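Local structure of OXA-46 oxacillinase (Pseudomonas aeruginosa, 3IF6) at residues V45-R50 with E170-L175; L83-V88 with K130-D135; F233-D238 with A251-I256. The protein probably hydrolyses beta-lactam antibiotics to substituted beta-amino acids, as a class D serine beta-lactamase that confers antibiotic resistance. One frame throughout, in Å; residues are numbered along the deposited sequence.

How the interactions relate
From the N terminus, strand 42-48 opens interaction 1, whose partner segment on helix 168-179 comes 119 residues later. Interaction 2 opens and closes within that span, joining the end of helix 75-84 to helix 122-144 in the helical part of the enzyme. Interaction 3 follows in series: segment 233-238 is met by segment 251-256 after only 12 intervening residues. Strands 42-48 and 229-238 are sheet neighbours, probably hydrogen-bonded from Val45 N to Ala234 O (2.8 Å), so interactions 1 and 3 touch, with centres about 13 Å apart, while their helices lie on opposite sheet faces. Interaction 2 stands apart, its centre about 27 Å from that of interaction 1 and about 32 Å from that of interaction 3.

Interaction 1: residues V45-R50 with E170-L175; sequences VIADER and EQILFL
The peptide carbonyl of Val45 turns its O to Ile172, 3.3 Å from the terminal CD1. Further along the strand segment, the Arg50 guanidinium has the Asp48 carboxylate at its edge and in its plane. Its NH2 reaches Asp48 OD2 at 2.7 Å as a salt bridge, arriving 38° above the carboxylate plane, and NE adds weak bonds to both oxygens. Asp48 OD1 also accepts the backbone N of Arg50 at 3.2 Å, an Asx turn that closes off strand 42-48. This strand lies inside the sheet of the class D beta-lactamase fold, between strands 55-58 and 229-238, and helix 168-179 covers the face to which Val45 and Ala47 point. Ile172 straddles the two. Its CG1 meets Val45 CG1 at 3.6 Å, the side chains crossing obliquely, while CG2 reaches Ala47 CB at 3.7 Å. A chi1 of -58° sets CG1 of Ile172 beside the backbone N, toward Val45, and leaves CG2 anti to that N, toward Ala47. One helical turn on, Arg176 forms a salt bridge with Glu49, which also pairs with Arg180.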
ATOM      1  N   VAL B  45       1.141  -2.855  23.108  1.00 43.12           N
ATOM      2  CA  VAL B  45       2.033  -3.944  22.777  1.00 42.71           C
ATOM      3  C   VAL B  45       2.751  -3.577  21.488  1.00 43.76           C
ATOM      4  O   VAL B  45       2.111  -3.341  20.449  1.00 44.29           O
ATOM      5  CB  VAL B  45       1.282  -5.246  22.529  1.00 42.44           C
ATOM      6  CG1 VAL B  45       2.258  -6.336  22.162  1.00 41.93           C
ATOM      7  CG2 VAL B  45       0.467  -5.657  23.727  1.00 41.79           C
ATOM      8  N   ILE B  46       4.074  -3.511  21.517  1.00 44.73           N
ATOM      9  CA  ILE B  46       4.782  -3.527  20.238  1.00 45.78           C
ATOM     10  C   ILE B  46       5.733  -4.706  19.964  1.00 46.17           C
ATOM     11  O   ILE B  46       6.731  -4.900  20.673  1.00 46.21           O
ATOM     12  CB  ILE B  46       5.333  -2.149  19.757  1.00 46.04           C
ATOM     13  CG1 ILE B  46       6.678  -2.321  19.049  1.00 45.67           C
ATOM     14  CG2 ILE B  46       5.280  -1.082  20.841  1.00 46.36           C
ATOM     15  CD1 ILE B  46       7.823  -2.244  19.930  1.00 50.98           C
ATOM     16  N   ALA B  47       5.366  -5.473  18.926  1.00 45.80           N
ATOM     17  CA  ALA B  47       6.133  -6.593  18.397  1.00 45.66           C
ATOM     18  C   ALA B  47       7.126  -6.157  17.319  1.00 46.04           C
ATOM     19  O   ALA B  47       6.806  -6.169  16.137  1.00 46.15           O
ATOM     20  CB  ALA B  47       5.191  -7.645  17.848  1.00 45.44           C
ATOM     21  N   ASP B  48       8.352  -5.864  17.707  1.00 46.99           N
ATOM     22  CA  ASP B  48       9.375  -5.449  16.772  1.00 47.63           C
ATOM     23  C   ASP B  48      10.138  -6.637  16.214  1.00 48.67           C
ATOM     24  O   ASP B  48      10.773  -7.368  16.922  1.00 49.18           O
ATOM     25  CB  ASP B  48      10.329  -4.474  17.435  1.00 47.03           C
ATOM     26  CG  ASP B  48      11.443  -4.135  16.572  1.00 47.27           C
ATOM     27  OD1 ASP B  48      11.630  -4.870  15.619  1.00 48.98           O
ATOM     28  OD2 ASP B  48      12.118  -3.149  16.804  1.00 47.14           O
ATOM     29  N   GLU B  49      10.018  -6.848  14.918  1.00 49.40           N
ATOM     30  CA  GLU B  49      10.582  -8.015  14.278  1.00 49.43           C
ATOM     31  C   GLU B  49      11.665  -7.850  13.209  1.00 50.32           C
ATOM     32  O   GLU B  49      11.961  -8.784  12.492  1.00 50.07           O
ATOM     33  CB  GLU B  49       9.464  -8.964  13.869  1.00 49.00           C
ATOM     34  CG  GLU B  49       8.633  -9.354  15.040  1.00 48.22           C
ATOM     35  CD  GLU B  49       7.441 -10.191  14.690  1.00 50.58           C
ATOM     36  OE1 GLU B  49       7.257 -10.545  13.527  1.00 49.23           O
ATOM     37  OE2 GLU B  49       6.682 -10.520  15.603  1.00 51.15           O
ATOM     38  N   ARG B  50      12.240  -6.667  13.099  1.00 51.50           N
ATOM     39  CA  ARG B  50      13.275  -6.419  12.113  1.00 52.97           C
ATOM     40  C   ARG B  50      14.550  -7.241  12.302  1.00 54.80           C
ATOM     41  O   ARG B  50      15.083  -7.827  11.379  1.00 55.01           O
ATOM     42  CB  ARG B  50      13.626  -4.951  12.118  1.00 52.63           C
ATOM     43  CG  ARG B  50      12.482  -4.034  11.979  1.00 50.74           C
ATOM     44  CD  ARG B  50      12.904  -2.634  12.260  1.00 47.39           C
ATOM     45  NE  ARG B  50      12.654  -2.279  13.637  1.00 42.20           N
ATOM     46  CZ  ARG B  50      12.955  -1.126  14.190  1.00 38.86           C
ATOM     47  NH1 ARG B  50      13.523  -0.166  13.514  1.00 35.98           N
ATOM     48  NH2 ARG B  50      12.672  -0.950  15.432  1.00 37.41           N
ATOM     49  N   GLU B 170      -3.838  -9.704  21.423  1.00 40.65           N
ATOM     50  CA  GLU B 170      -4.590 -10.434  20.436  1.00 41.60           C
ATOM     51  C   GLU B 170      -4.630  -9.694  19.084  1.00 41.79           C
ATOM     52  O   GLU B 170      -4.629 -10.345  18.030  1.00 42.11           O
ATOM     53  CB  GLU B 170      -5.990 -10.708  20.960  1.00 42.22           C
ATOM     54  CG  GLU B 170      -6.034 -11.695  22.127  1.00 44.48           C
ATOM     55  CD  GLU B 170      -7.436 -12.206  22.416  1.00 47.30           C
ATOM     56  OE1 GLU B 170      -8.364 -11.387  22.602  1.00 47.05           O
ATOM     57  OE2 GLU B 170      -7.607 -13.441  22.471  1.00 49.52           O
ATOM     58  N   GLN B 171      -4.623  -8.347  19.124  1.00 41.75           N
ATOM     59  CA  GLN B 171      -4.551  -7.511  17.911  1.00 40.62           C
ATOM     60  C   GLN B 171      -3.249  -7.832  17.223  1.00 40.31           C
ATOM     61  O   GLN B 171      -3.204  -7.967  16.001  1.00 39.70           O
ATOM     62  CB  GLN B 171      -4.632  -6.001  18.206  1.00 40.41           C
ATOM     63  CG  GLN B 171      -5.988  -5.504  18.736  1.00 39.71           C
ATOM     64  CD  GLN B 171      -7.029  -5.143  17.655  1.00 39.24           C
ATOM     65  OE1 GLN B 171      -7.061  -5.727  16.570  1.00 40.81           O
ATOM     66  NE2 GLN B 171      -7.907  -4.197  17.978  1.00 35.83           N
ATOM     67  N   ILE B 172      -2.199  -8.000  18.015  1.00 40.10           N
ATOM     68  CA  ILE B 172      -0.872  -8.285  17.464  1.00 40.73           C
ATOM     69  C   ILE B 172      -0.795  -9.629  16.722  1.00 41.23           C
ATOM     70  O   ILE B 172      -0.254  -9.695  15.621  1.00 41.02           O
ATOM     71  CB  ILE B 172       0.221  -8.197  18.538  1.00 40.31           C
ATOM     72  CG1 ILE B 172       0.214  -6.796  19.179  1.00 39.32           C
ATOM     73  CG2 ILE B 172       1.608  -8.607  17.935  1.00 41.07           C
ATOM     74  CD1 ILE B 172       1.025  -5.759  18.466  1.00 35.84           C
ATOM     75  N   LEU B 173      -1.336 -10.672  17.351  1.00 42.06           N
ATOM     76  CA  LEU B 173      -1.448 -12.009  16.780  1.00 43.10           C
ATOM     77  C   LEU B 173      -2.165 -11.976  15.432  1.00 43.16           C
ATOM     78  O   LEU B 173      -1.597 -12.422  14.439  1.00 44.00           O
ATOM     79  CB  LEU B 173      -2.205 -12.976  17.724  1.00 42.90           C
ATOM     80  CG  LEU B 173      -1.709 -13.302  19.142  1.00 44.64           C
ATOM     81  CD1 LEU B 173      -2.701 -14.232  19.842  1.00 45.28           C
ATOM     82  CD2 LEU B 173      -0.303 -13.894  19.162  1.00 46.46           C
ATOM     83  N   PHE B 174      -3.410 -11.476  15.419  1.00 43.04           N
ATOM     84  CA  PHE B 174      -4.228 -11.381  14.195  1.00 42.53           C
ATOM     85  C   PHE B 174      -3.492 -10.674  13.068  1.00 42.25           C
ATOM     86  O   PHE B 174      -3.503 -11.140  11.939  1.00 42.77           O
ATOM     87  CB  PHE B 174      -5.578 -10.687  14.448  1.00 42.47           C
ATOM     88  CG  PHE B 174      -6.339 -10.376  13.178  1.00 41.72           C
ATOM     89  CD1 PHE B 174      -7.071 -11.376  12.519  1.00 41.18           C
ATOM     90  CD2 PHE B 174      -6.298  -9.088  12.622  1.00 42.09           C
ATOM     91  CE1 PHE B 174      -7.758 -11.094  11.324  1.00 41.36           C
ATOM     92  CE2 PHE B 174      -6.977  -8.796  11.436  1.00 40.91           C
ATOM     93  CZ  PHE B 174      -7.709  -9.800  10.781  1.00 40.90           C
ATOM     94  N   LEU B 175      -2.833  -9.568  13.389  1.00 41.98           N
ATOM     95  CA  LEU B 175      -2.166  -8.740  12.397  1.00 41.85           C
ATOM     96  C   LEU B 175      -0.957  -9.426  11.840  1.00 42.95           C
ATOM     97  O   LEU B 175      -0.695  -9.314  10.639  1.00 43.02           O
ATOM     98  CB  LEU B 175      -1.744  -7.394  12.980  1.00 40.92           C
ATOM     99  CG  LEU B 175      -2.783  -6.384  13.428  1.00 39.76           C
ATOM    100  CD1 LEU B 175      -2.101  -5.353  14.308  1.00 38.97           C
ATOM    101  CD2 LEU B 175      -3.459  -5.734  12.231  1.00 40.35           C
TER

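Interaction 2: residues L83-V88 with K130-D135; sequences LDADAV and KDIGED
A small apolar contact, supplemented by one water, joins the turn after helix 75-84 to helix 122-144, where Ala85 and Ala87 meet Ile132 and Asp131; the centre of the contact lies about 20 Å from the centre of the chain. Both alanine methyls point at the helix. Ala85 CB lies 3.9 Å from Ile132 CG1, which also approaches Ala87 CB, at 4.4 Å, so this one methylene serves both alanines. Ile132 reaches them because CG1 sits beside its backbone N (chi1 -65°). Ala87 CB also packs on Asp131 CB at 3.8 Å, methyl against methylene. Helix 75-84, which begins just after Ser72, the predicted acyl-ester serine, ends in a Schellman motif: Asp86 takes a positive phi of 47° and its N bonds back to Leu83 O at 3.1 Å. Asp86 CB points away from segment 130-135, whereas Ala87 comes in beside Ala85. Helix 122-144 is kinked just past Ile132: Gly133 has a positive phi (71°), and the N of Glu134 and of Asp135 makes no bond to the preceding turn. At the exposed margin a water donates to Ala87 O (2.6 Å) and Asp131 OD2 (2.8 Å), linking turn and helix. Tyr140 of helix 122-144 touches both Ala85 and Ile132.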
ATOM      1  N   LEU B  83     -15.248  -9.695   1.421  1.00 38.94           N
ATOM      2  CA  LEU B  83     -14.606 -10.200   0.196  1.00 39.43           C
ATOM      3  C   LEU B  83     -14.822 -11.705   0.017  1.00 40.69           C
ATOM      4  O   LEU B  83     -15.258 -12.166  -1.046  1.00 41.01           O
ATOM      5  CB  LEU B  83     -13.107  -9.898   0.183  1.00 38.91           C
ATOM      6  CG  LEU B  83     -12.691  -8.450  -0.097  1.00 38.04           C
ATOM      7  CD1 LEU B  83     -11.252  -8.199   0.381  1.00 35.80           C
ATOM      8  CD2 LEU B  83     -12.862  -8.100  -1.571  1.00 35.67           C
ATOM      9  N   ASP B  84     -14.529 -12.464   1.074  1.00 41.23           N
ATOM     10  CA  ASP B  84     -14.728 -13.907   1.062  1.00 41.56           C
ATOM     11  C   ASP B  84     -16.164 -14.344   0.736  1.00 41.29           C
ATOM     12  O   ASP B  84     -16.366 -15.294  -0.051  1.00 41.19           O
ATOM     13  CB  ASP B  84     -14.303 -14.525   2.389  1.00 41.63           C
ATOM     14  CG  ASP B  84     -14.142 -16.025   2.281  1.00 42.53           C
ATOM     15  OD1 ASP B  84     -14.955 -16.764   2.864  1.00 42.30           O
ATOM     16  OD2 ASP B  84     -13.212 -16.454   1.568  1.00 44.38           O
ATOM     17  N   ALA B  85     -17.136 -13.660   1.346  1.00 40.56           N
ATOM     18  CA  ALA B  85     -18.563 -13.950   1.189  1.00 40.54           C
ATOM     19  C   ALA B  85     -19.168 -13.307  -0.040  1.00 40.85           C
ATOM     20  O   ALA B  85     -20.382 -13.358  -0.250  1.00 40.54           O
ATOM     21  CB  ALA B  85     -19.309 -13.483   2.407  1.00 40.28           C
ATOM     22  N   ASP B  86     -18.314 -12.679  -0.849  1.00 42.39           N
ATOM     23  CA  ASP B  86     -18.740 -11.875  -2.014  1.00 42.84           C
ATOM     24  C   ASP B  86     -19.889 -10.905  -1.679  1.00 42.24           C
ATOM     25  O   ASP B  86     -20.808 -10.672  -2.488  1.00 42.59           O
ATOM     26  CB  ASP B  86     -19.056 -12.757  -3.240  1.00 43.50           C
ATOM     27  CG  ASP B  86     -19.106 -11.947  -4.533  1.00 46.60           C
ATOM     28  OD1 ASP B  86     -20.197 -11.904  -5.164  1.00 45.75           O
ATOM     29  OD2 ASP B  86     -18.064 -11.308  -4.881  1.00 51.52           O
ATOM     30  N   ALA B  87     -19.834 -10.365  -0.465  1.00 40.85           N
ATOM     31  CA  ALA B  87     -20.632  -9.210  -0.090  1.00 40.51           C
ATOM     32  C   ALA B  87     -20.026  -7.928  -0.726  1.00 39.81           C
ATOM     33  O   ALA B  87     -20.703  -6.919  -0.861  1.00 39.68           O
ATOM     34  CB  ALA B  87     -20.703  -9.095   1.455  1.00 40.24           C
ATOM     35  N   VAL B  88     -18.738  -7.986  -1.070  1.00 39.31           N
ATOM     36  CA  VAL B  88     -18.080  -7.021  -1.957  1.00 38.69           C
ATOM     37  C   VAL B  88     -17.201  -7.800  -2.952  1.00 39.46           C
ATOM     38  O   VAL B  88     -16.661  -8.871  -2.649  1.00 38.59           O
ATOM     39  CB  VAL B  88     -17.290  -5.903  -1.183  1.00 38.70           C
ATOM     40  CG1 VAL B  88     -16.188  -6.483  -0.274  1.00 37.44           C
ATOM     41  CG2 VAL B  88     -16.757  -4.810  -2.123  1.00 35.91           C
ATOM     42  N   LYS B 130     -25.118  -7.761   7.086  1.00 45.84           N
ATOM     43  CA  LYS B 130     -26.361  -8.289   6.521  1.00 46.71           C
ATOM     44  C   LYS B 130     -26.095  -9.504   5.583  1.00 47.59           C
ATOM     45  O   LYS B 130     -26.553 -10.629   5.859  1.00 47.68           O
ATOM     46  CB  LYS B 130     -27.077  -7.149   5.772  1.00 46.88           C
ATOM     47  CG  LYS B 130     -28.563  -6.932   6.077  1.00 47.46           C
ATOM     48  CD  LYS B 130     -28.812  -6.412   7.524  1.00 50.37           C
ATOM     49  CE  LYS B 130     -28.453  -4.905   7.773  1.00 50.49           C
ATOM     50  NZ  LYS B 130     -27.303  -4.722   8.731  1.00 47.64           N
ATOM     51  N   ASP B 131     -25.328  -9.282   4.513  1.00 47.98           N
ATOM     52  CA  ASP B 131     -25.098 -10.284   3.471  1.00 48.94           C
ATOM     53  C   ASP B 131     -24.301 -11.492   3.943  1.00 49.65           C
ATOM     54  O   ASP B 131     -24.580 -12.636   3.543  1.00 50.13           O
ATOM     55  CB  ASP B 131     -24.408  -9.650   2.260  1.00 48.92           C
ATOM     56  CG  ASP B 131     -25.313  -8.685   1.504  1.00 49.76           C
ATOM     57  OD1 ASP B 131     -26.544  -8.630   1.779  1.00 50.59           O
ATOM     58  OD2 ASP B 131     -24.788  -7.972   0.623  1.00 50.88           O
ATOM     59  N   ILE B 132     -23.303 -11.244   4.782  1.00 50.23           N
ATOM     60  CA  ILE B 132     -22.545 -12.323   5.416  1.00 50.83           C
ATOM     61  C   ILE B 132     -23.467 -13.188   6.294  1.00 51.62           C
ATOM     62  O   ILE B 132     -23.355 -14.416   6.296  1.00 52.30           O
ATOM     63  CB  ILE B 132     -21.360 -11.771   6.240  1.00 50.42           C
ATOM     64  CG1 ILE B 132     -20.338 -11.094   5.310  1.00 50.10           C
ATOM     65  CG2 ILE B 132     -20.702 -12.879   7.069  1.00 50.43           C
ATOM     66  CD1 ILE B 132     -19.352 -10.189   6.023  1.00 47.97           C
ATOM     67  N   GLY B 133     -24.376 -12.541   7.026  1.00 52.17           N
ATOM     68  CA  GLY B 133     -25.292 -13.224   7.922  1.00 52.78           C
ATOM     69  C   GLY B 133     -24.611 -13.788   9.158  1.00 53.39           C
ATOM     70  O   GLY B 133     -23.384 -13.992   9.177  1.00 53.59           O
ATOM     71  N   GLU B 134     -25.418 -14.064  10.183  1.00 53.73           N
ATOM     72  CA  GLU B 134     -24.929 -14.581  11.464  1.00 54.61           C
ATOM     73  C   GLU B 134     -24.038 -15.822  11.348  1.00 54.31           C
ATOM     74  O   GLU B 134     -22.935 -15.844  11.891  1.00 54.90           O
ATOM     75  CB  GLU B 134     -26.100 -14.852  12.423  1.00 54.40           C
ATOM     76  CG  GLU B 134     -25.672 -15.554  13.708  1.00 56.10           C
ATOM     77  CD  GLU B 134     -26.840 -16.080  14.559  1.00 56.09           C
ATOM     78  OE1 GLU B 134     -26.605 -16.997  15.388  1.00 54.50           O
ATOM     79  OE2 GLU B 134     -27.975 -15.564  14.408  1.00 58.83           O
ATOM     80  N   ASP B 135     -24.517 -16.851  10.646  1.00 54.35           N
ATOM     81  CA  ASP B 135     -23.869 -18.173  10.702  1.00 53.96           C
ATOM     82  C   ASP B 135     -22.459 -18.157  10.090  1.00 53.16           C
ATOM     83  O   ASP B 135     -21.538 -18.769  10.642  1.00 52.91           O
ATOM     84  CB  ASP B 135     -24.755 -19.286  10.076  1.00 54.34           C
ATOM     85  CG  ASP B 135     -26.134 -19.470  10.798  1.00 56.13           C
ATOM     86  OD1 ASP B 135     -26.272 -19.156  12.022  1.00 57.58           O
ATOM     87  OD2 ASP B 135     -27.088 -19.951  10.125  1.00 55.20           O
TER
HETATM   88  O   HOH W   1     -22.961  -5.952   0.132  1.00 43.37           O

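Interaction 3: residues F233-D238 with A251-I256; sequences FALNID and AIARAI
Leu235 and Ile252 cross at about a right angle, and the contact is built round that crossing. Leu235 leads with a single methyl: its CD1 lies 3.6 Å from Ile252 CG2 and 3.8 Å from Ile252 CB, so it presses on the branch point of the isoleucine. The same methyl touches Ala253 CB at 4.1 Å and thus bridges two consecutive helix residues. Leu235 is swung out by a CG nearly opposite its backbone N (chi1 159°). Ile237, two residues along the strand and on the same face, meets Ile252 more obliquely and more loosely, its CG2 standing 4.2 Å from Ile252 CD1. Ile252 can serve both strand residues because its branches part: CG2 goes to Leu235, while CG1, beside the backbone N and extended at chi2 (164°), carries CD1 to Ile237. Phe35 of helix 32-36 touches Leu235 and Ile237 as well, so two helices share this apolar layer. The axes of strand 233-238 and helix 251-256 approach to 9.2 Å, with their directions 140° apart. A C-terminal helix folding back over the strand that precedes it, on one face of the central sheet, is characteristic of serine beta-lactamases and related penicillin-binding transpeptidase domains.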
ATOM      1  N   PHE B 233       2.155  -2.907  16.159  1.00 39.18           N
ATOM      2  CA  PHE B 233       1.740  -2.095  17.322  1.00 39.05           C
ATOM      3  C   PHE B 233       0.252  -2.249  17.566  1.00 39.08           C
ATOM      4  O   PHE B 233      -0.501  -2.566  16.661  1.00 40.24           O
ATOM      5  CB  PHE B 233       2.151  -0.612  17.238  1.00 38.41           C
ATOM      6  CG  PHE B 233       1.585   0.124  16.047  1.00 38.80           C
ATOM      7  CD1 PHE B 233       0.361   0.776  16.135  1.00 35.01           C
ATOM      8  CD2 PHE B 233       2.294   0.161  14.814  1.00 38.60           C
ATOM      9  CE1 PHE B 233      -0.177   1.461  15.012  1.00 36.58           C
ATOM     10  CE2 PHE B 233       1.774   0.833  13.695  1.00 36.91           C
ATOM     11  CZ  PHE B 233       0.535   1.481  13.794  1.00 36.84           C
ATOM     12  N   ALA B 234      -0.139  -2.110  18.822  1.00 38.68           N
ATOM     13  CA  ALA B 234      -1.505  -2.168  19.240  1.00 37.88           C
ATOM     14  C   ALA B 234      -1.566  -1.422  20.564  1.00 38.02           C
ATOM     15  O   ALA B 234      -1.050  -1.895  21.590  1.00 38.25           O
ATOM     16  CB  ALA B 234      -1.951  -3.576  19.401  1.00 38.55           C
ATOM     17  N   LEU B 235      -2.159  -0.233  20.501  1.00 36.57           N
ATOM     18  CA  LEU B 235      -2.338   0.663  21.624  1.00 35.47           C
ATOM     19  C   LEU B 235      -3.829   0.774  21.881  1.00 35.27           C
ATOM     20  O   LEU B 235      -4.612   0.722  20.938  1.00 35.39           O
ATOM     21  CB  LEU B 235      -1.707   2.054  21.348  1.00 34.27           C
ATOM     22  CG  LEU B 235      -2.192   3.276  22.178  1.00 34.41           C
ATOM     23  CD1 LEU B 235      -1.101   4.296  22.511  1.00 27.18           C
ATOM     24  CD2 LEU B 235      -3.433   3.986  21.585  1.00 33.70           C
ATOM     25  N   ASN B 236      -4.218   0.837  23.161  1.00 34.88           N
ATOM     26  CA  ASN B 236      -5.498   1.420  23.547  1.00 34.34           C
ATOM     27  C   ASN B 236      -5.408   2.439  24.698  1.00 34.21           C
ATOM     28  O   ASN B 236      -4.404   2.523  25.418  1.00 35.13           O
ATOM     29  CB  ASN B 236      -6.661   0.402  23.658  1.00 34.51           C
ATOM     30  CG  ASN B 236      -6.425  -0.705  24.703  1.00 36.04           C
ATOM     31  OD1 ASN B 236      -6.452  -1.893  24.371  1.00 37.29           O
ATOM     32  ND2 ASN B 236      -6.240  -0.320  25.960  1.00 33.95           N
ATOM     33  N   ILE B 237      -6.394   3.312  24.779  1.00 33.02           N
ATOM     34  CA  ILE B 237      -6.406   4.335  25.806  1.00 31.94           C
ATOM     35  C   ILE B 237      -7.854   4.607  26.149  1.00 31.85           C
ATOM     36  O   ILE B 237      -8.738   4.468  25.296  1.00 31.67           O
ATOM     37  CB  ILE B 237      -5.680   5.664  25.410  1.00 32.14           C
ATOM     38  CG1 ILE B 237      -6.030   6.128  23.988  1.00 31.46           C
ATOM     39  CG2 ILE B 237      -4.165   5.562  25.612  1.00 32.35           C
ATOM     40  CD1 ILE B 237      -5.828   7.645  23.777  1.00 30.51           C
ATOM     41  N   ASP B 238      -8.099   4.931  27.414  1.00 31.39           N
ATOM     42  CA  ASP B 238      -9.376   5.501  27.819  1.00 30.81           C
ATOM     43  C   ASP B 238      -9.525   6.897  27.177  1.00 30.16           C
ATOM     44  O   ASP B 238      -8.531   7.585  26.907  1.00 28.71           O
ATOM     45  CB  ASP B 238      -9.460   5.608  29.332  1.00 30.31           C
ATOM     46  CG  ASP B 238      -9.349   4.274  30.022  1.00 33.47           C
ATOM     47  OD1 ASP B 238      -9.911   3.251  29.563  1.00 38.14           O
ATOM     48  OD2 ASP B 238      -8.722   4.240  31.079  1.00 37.20           O
ATOM     49  N   ALA B 251      -0.642   9.789  18.763  1.00 40.04           N
ATOM     50  CA  ALA B 251       0.468  10.610  19.233  1.00 40.75           C
ATOM     51  C   ALA B 251       1.365   9.874  20.240  1.00 41.51           C
ATOM     52  O   ALA B 251       2.586  10.040  20.219  1.00 41.67           O
ATOM     53  CB  ALA B 251      -0.014  11.948  19.779  1.00 40.26           C
ATOM     54  N   ILE B 252       0.752   9.068  21.101  1.00 41.77           N
ATOM     55  CA  ILE B 252       1.491   8.246  22.045  1.00 43.03           C
ATOM     56  C   ILE B 252       2.292   7.120  21.344  1.00 43.68           C
ATOM     57  O   ILE B 252       3.499   6.976  21.566  1.00 43.69           O
ATOM     58  CB  ILE B 252       0.555   7.648  23.137  1.00 42.77           C
ATOM     59  CG1 ILE B 252       0.019   8.763  24.039  1.00 42.61           C
ATOM     60  CG2 ILE B 252       1.294   6.579  23.968  1.00 42.52           C
ATOM     61  CD1 ILE B 252      -1.183   8.354  24.875  1.00 40.28           C
ATOM     62  N   ALA B 253       1.613   6.333  20.505  1.00 43.91           N
ATOM     63  CA  ALA B 253       2.241   5.208  19.837  1.00 43.77           C
ATOM     64  C   ALA B 253       3.358   5.648  18.907  1.00 43.57           C
ATOM     65  O   ALA B 253       4.369   4.962  18.798  1.00 44.13           O
ATOM     66  CB  ALA B 253       1.207   4.367  19.082  1.00 43.95           C
ATOM     67  N   ARG B 254       3.171   6.775  18.229  1.00 43.55           N
ATOM     68  CA  ARG B 254       4.185   7.317  17.327  1.00 43.44           C
ATOM     69  C   ARG B 254       5.426   7.749  18.082  1.00 43.83           C
ATOM     70  O   ARG B 254       6.530   7.531  17.587  1.00 44.40           O
ATOM     71  CB  ARG B 254       3.677   8.533  16.592  1.00 43.31           C
ATOM     72  CG  ARG B 254       2.845   8.237  15.412  1.00 44.20           C
ATOM     73  CD  ARG B 254       2.680   9.495  14.594  1.00 44.99           C
ATOM     74  NE  ARG B 254       1.900   9.209  13.402  1.00 49.00           N
ATOM     75  CZ  ARG B 254       2.405   9.064  12.174  1.00 50.09           C
ATOM     76  NH1 ARG B 254       3.713   9.204  11.947  1.00 48.95           N
ATOM     77  NH2 ARG B 254       1.579   8.794  11.163  1.00 50.17           N
ATOM     78  N   ALA B 255       5.252   8.383  19.250  1.00 43.11           N
ATOM     79  CA  ALA B 255       6.395   8.757  20.086  1.00 43.54           C
ATOM     80  C   ALA B 255       7.196   7.522  20.546  1.00 44.07           C
ATOM     81  O   ALA B 255       8.436   7.526  20.522  1.00 44.16           O
ATOM     82  CB  ALA B 255       5.965   9.610  21.274  1.00 42.99           C
ATOM     83  N   ILE B 256       6.482   6.474  20.945  1.00 44.38           N
ATOM     84  CA  ILE B 256       7.096   5.188  21.244  1.00 45.17           C
ATOM     85  C   ILE B 256       7.791   4.608  19.978  1.00 46.62           C
ATOM     86  O   ILE B 256       8.988   4.332  20.017  1.00 47.45           O
ATOM     87  CB  ILE B 256       6.075   4.239  21.878  1.00 44.73           C
ATOM     88  CG1 ILE B 256       5.551   4.856  23.184  1.00 43.75           C
ATOM     89  CG2 ILE B 256       6.665   2.830  22.090  1.00 45.56           C
ATOM     90  CD1 ILE B 256       4.309   4.173  23.760  1.00 42.73           C
TER